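PDB 3V9O: dihydroneopterin aldolase from Burkholderia thailandensis, which belongs to the dihydroneopterin aldolase family, small alpha-beta proteins with two helices packed on an antiparallel sheet, and is modelled here with bound guanine. Local coordinates for residues Asp76-Arg88 against Leu97-Asp109. Residues are numbered along the deposited sequence; the frame is centred on the assembly and turned at random. Where two conformers were deposited one is given.
Sequences DLMKQSVAQCVAR and LCDAIAASLLAHD. With EDO (1,2-ethanediol), chain F.
The helical segments 76-87 and 97-106, the latter part of helix 94-106, run roughly antiparallel, at 134° with their axes 9.2 Å apart, and their CA atoms are nearest at V82 and I101. C85 is the knob here, fitting the hole formed by L97, A100, I101 and S104. With SG anti to its own carbonyl carbon (chi1 -67°), the sulfur lies 3.9 Å from CG1 of I101, while CB meets CD1 of L97. On the side facing the sheet, CG2 of V82 touches the CG2 and CD1 branches of I101. V82 and L105 also reach strand 47-58, at I51 and V53, so this layer belongs to the core of the T-fold, whose helix pair lies on the antiparallel sheet. L77 and S81 are each modelled in two conformers; in the one given, L77 lies alongside L105, pointing the opposite way, with CG 3.7 Å from its CD2, and makes a CH-pi contact through CD2 over one face of the H108 ring.

On the other flank the chemistry turns polar and runs through water. In its given conformer, OG of S81 donates to O of L77 (2.8 Å), reaching it from the face opposite to S81 N, and accepts from water 1, which lies in the H108 ring plane 2.7 Å from NE2 and also bonds OG of S104. Water 2 links that same OG to OE1 of Q84; water 3 joins NH2 of R88 to O of A100. Direct contact between the helices is thus apolar, while waters bridge their polar flank.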
# COMPACT_ATOMS: atom_id res chain seq x y z
N ASP A 76 11.87 19.35 5.93
CA ASP A 76 11.01 20.30 6.66
C ASP A 76 10.13 21.13 5.70
O ASP A 76 9.13 21.70 6.14
CB ASP A 76 11.80 21.27 7.54
CG ASP A 76 12.42 20.60 8.78
OD1 ASP A 76 12.14 19.43 9.12
OD2 ASP A 76 13.21 21.32 9.43
N LEU A 77 10.50 21.20 4.43
CA LEU A 77 9.69 21.91 3.47
C LEU A 77 8.27 21.37 3.37
O LEU A 77 7.33 22.16 3.14
CB LEU A 77 10.39 21.87 2.12
CG LEU A 77 9.64 22.37 0.91
CD1 LEU A 77 9.91 23.86 0.86
CD2 LEU A 77 10.13 21.63 -0.36
N MET A 78 8.05 20.07 3.60
CA MET A 78 6.69 19.54 3.50
C MET A 78 5.78 20.14 4.60
O MET A 78 4.71 20.70 4.26
CB MET A 78 6.70 18.02 3.57
CG MET A 78 7.37 17.38 2.37
SD MET A 78 7.39 15.59 2.38
CE MET A 78 8.65 15.26 3.66
N LYS A 79 6.17 20.04 5.87
CA LYS A 79 5.34 20.59 6.92
C LYS A 79 5.23 22.11 6.75
O LYS A 79 4.13 22.66 6.95
CB LYS A 79 5.91 20.18 8.31
CG LYS A 79 5.01 20.57 9.48
CD LYS A 79 5.48 20.10 10.86
CE LYS A 79 4.68 20.94 11.93
NZ LYS A 79 4.92 20.64 13.31
N GLN A 80 6.29 22.79 6.35
CA GLN A 80 6.23 24.25 6.14
C GLN A 80 5.20 24.63 5.09
O GLN A 80 4.48 25.63 5.26
CB GLN A 80 7.62 24.73 5.71
CG GLN A 80 8.58 24.84 6.89
CD GLN A 80 10.06 24.96 6.49
OE1 GLN A 80 10.42 24.97 5.30
NE2 GLN A 80 10.92 25.02 7.50
N SER A 81 5.19 23.91 3.99
CA SER A 81 4.23 24.21 2.94
C SER A 81 2.80 23.96 3.38
O SER A 81 1.91 24.78 3.06
CB SER A 81 4.58 23.49 1.66
OG SER A 81 5.91 23.82 1.34
N VAL A 82 2.56 22.87 4.11
CA VAL A 82 1.20 22.65 4.62
C VAL A 82 0.84 23.81 5.54
O VAL A 82 -0.25 24.40 5.41
CB VAL A 82 1.14 21.34 5.40
CG1 VAL A 82 -0.24 21.22 6.08
CG2 VAL A 82 1.34 20.19 4.41
N ALA A 83 1.71 24.21 6.46
CA ALA A 83 1.38 25.30 7.37
C ALA A 83 1.06 26.58 6.63
O ALA A 83 0.08 27.30 7.00
CB ALA A 83 2.53 25.58 8.34
N GLN A 84 1.82 26.90 5.59
CA GLN A 84 1.58 28.12 4.85
C GLN A 84 0.20 28.08 4.19
O GLN A 84 -0.53 29.06 4.20
CB GLN A 84 2.67 28.31 3.80
CG GLN A 84 3.99 28.74 4.42
CD GLN A 84 5.20 28.55 3.49
OE1 GLN A 84 5.10 28.02 2.37
NE2 GLN A 84 6.37 28.97 3.99
N CYS A 85 -0.14 26.94 3.61
CA CYS A 85 -1.44 26.82 2.94
C CYS A 85 -2.61 26.88 3.90
O CYS A 85 -3.61 27.60 3.64
CB CYS A 85 -1.46 25.54 2.08
SG CYS A 85 -0.37 25.57 0.66
N VAL A 86 -2.49 26.23 5.03
CA VAL A 86 -3.57 26.21 6.04
C VAL A 86 -3.72 27.62 6.61
O VAL A 86 -4.87 28.09 6.84
CB VAL A 86 -3.21 25.17 7.13
CG1 VAL A 86 -4.13 25.30 8.34
CG2 VAL A 86 -3.28 23.79 6.58
N ALA A 87 -2.62 28.36 6.76
CA ALA A 87 -2.66 29.67 7.39
C ALA A 87 -3.34 30.74 6.53
O ALA A 87 -3.69 31.83 7.02
CB ALA A 87 -1.22 30.13 7.72
N ARG A 88 -3.53 30.46 5.24
CA ARG A 88 -4.23 31.42 4.36
C ARG A 88 -5.71 31.54 4.67
O ARG A 88 -6.36 32.53 4.29
CB ARG A 88 -4.05 31.05 2.88
CG ARG A 88 -2.60 31.07 2.40
CD ARG A 88 -2.51 30.60 0.97
NE ARG A 88 -1.15 30.26 0.57
CZ ARG A 88 -0.85 29.36 -0.35
NH1 ARG A 88 -1.82 28.69 -0.95
NH2 ARG A 88 0.41 29.11 -0.67
N LEU A 97 -7.35 22.89 -0.74
CA LEU A 97 -6.19 22.72 0.11
C LEU A 97 -5.20 21.78 -0.52
O LEU A 97 -3.99 22.09 -0.55
CB LEU A 97 -6.67 22.18 1.46
CG LEU A 97 -5.53 21.90 2.46
CD1 LEU A 97 -4.75 23.12 2.81
CD2 LEU A 97 -6.10 21.21 3.77
N CYS A 98 -5.66 20.64 -1.01
CA CYS A 98 -4.77 19.66 -1.58
C CYS A 98 -3.99 20.21 -2.77
O CYS A 98 -2.77 20.00 -2.85
CB CYS A 98 -5.62 18.44 -1.97
SG CYS A 98 -4.64 16.98 -2.43
N ASP A 99 -4.70 20.85 -3.67
CA ASP A 99 -4.08 21.40 -4.86
C ASP A 99 -3.08 22.51 -4.48
O ASP A 99 -2.01 22.62 -5.13
CB ASP A 99 -5.14 22.01 -5.77
CG ASP A 99 -6.07 20.98 -6.45
OD1 ASP A 99 -5.86 19.75 -6.33
OD2 ASP A 99 -7.03 21.46 -7.09
N ALA A 100 -3.39 23.33 -3.46
CA ALA A 100 -2.48 24.39 -3.06
C ALA A 100 -1.20 23.84 -2.47
O ALA A 100 -0.12 24.38 -2.78
CB ALA A 100 -3.16 25.34 -2.07
N ILE A 101 -1.26 22.76 -1.70
CA ILE A 101 -0.08 22.16 -1.11
C ILE A 101 0.75 21.58 -2.24
O ILE A 101 1.99 21.79 -2.28
CB ILE A 101 -0.46 21.07 -0.11
CG1 ILE A 101 -1.10 21.72 1.12
CG2 ILE A 101 0.81 20.31 0.38
CD1 ILE A 101 -1.89 20.65 1.95
N ALA A 102 0.10 20.87 -3.17
CA ALA A 102 0.87 20.31 -4.28
C ALA A 102 1.55 21.39 -5.12
O ALA A 102 2.74 21.22 -5.48
CB ALA A 102 -0.02 19.43 -5.17
N ALA A 103 0.86 22.48 -5.43
CA ALA A 103 1.47 23.54 -6.24
C ALA A 103 2.65 24.18 -5.51
O ALA A 103 3.71 24.46 -6.14
CB ALA A 103 0.44 24.59 -6.62
N SER A 104 2.49 24.43 -4.21
CA SER A 104 3.58 24.98 -3.43
C SER A 104 4.81 24.10 -3.47
O SER A 104 5.93 24.60 -3.66
CB SER A 104 3.07 25.17 -1.98
OG SER A 104 4.12 25.62 -1.15
N LEU A 105 4.63 22.79 -3.28
CA LEU A 105 5.78 21.90 -3.19
C LEU A 105 6.44 21.64 -4.57
O LEU A 105 7.65 21.38 -4.62
CB LEU A 105 5.33 20.56 -2.56
CG LEU A 105 5.18 20.73 -1.04
CD1 LEU A 105 4.46 19.49 -0.54
CD2 LEU A 105 6.49 20.94 -0.30
N LEU A 106 5.67 21.72 -5.66
CA LEU A 106 6.24 21.61 -7.00
C LEU A 106 7.08 22.81 -7.32
O LEU A 106 7.89 22.73 -8.25
CB LEU A 106 5.15 21.52 -8.04
CG LEU A 106 4.54 20.14 -8.08
CD1 LEU A 106 3.18 20.26 -8.84
CD2 LEU A 106 5.47 19.08 -8.72
N ALA A 107 6.94 23.94 -6.61
CA ALA A 107 7.61 25.18 -7.03
C ALA A 107 9.05 25.26 -6.53
O ALA A 107 9.48 26.25 -5.95
CB ALA A 107 6.78 26.41 -6.56
N HIS A 108 9.82 24.18 -6.73
CA HIS A 108 11.19 24.06 -6.22
C HIS A 108 11.97 23.32 -7.30
O HIS A 108 11.50 22.31 -7.85
CB HIS A 108 11.25 23.29 -4.91
CG HIS A 108 10.53 23.96 -3.80
ND1 HIS A 108 11.05 25.03 -3.09
CD2 HIS A 108 9.26 23.79 -3.38
CE1 HIS A 108 10.12 25.47 -2.25
NE2 HIS A 108 9.03 24.72 -2.40
N ASP A 109 13.14 23.82 -7.65
CA ASP A 109 13.93 23.23 -8.71
C ASP A 109 14.25 21.74 -8.50
O ASP A 109 14.37 20.98 -9.46
CB ASP A 109 15.22 23.99 -8.86
CG ASP A 109 14.99 25.39 -9.40
OD1 ASP A 109 14.82 26.27 -8.57
OD2 ASP A 109 15.04 25.58 -10.62
C1 EDO F . -5.96 28.20 -0.59
O1 EDO F . -4.98 28.79 -1.45
C2 EDO F . -5.25 27.25 0.35
O2 EDO F . -3.91 27.74 0.58
O HOH W 1 6.85 24.82 -0.81
O HOH W 2 3.31 27.87 0.41
O HOH W 3 -0.05 27.21 -3.19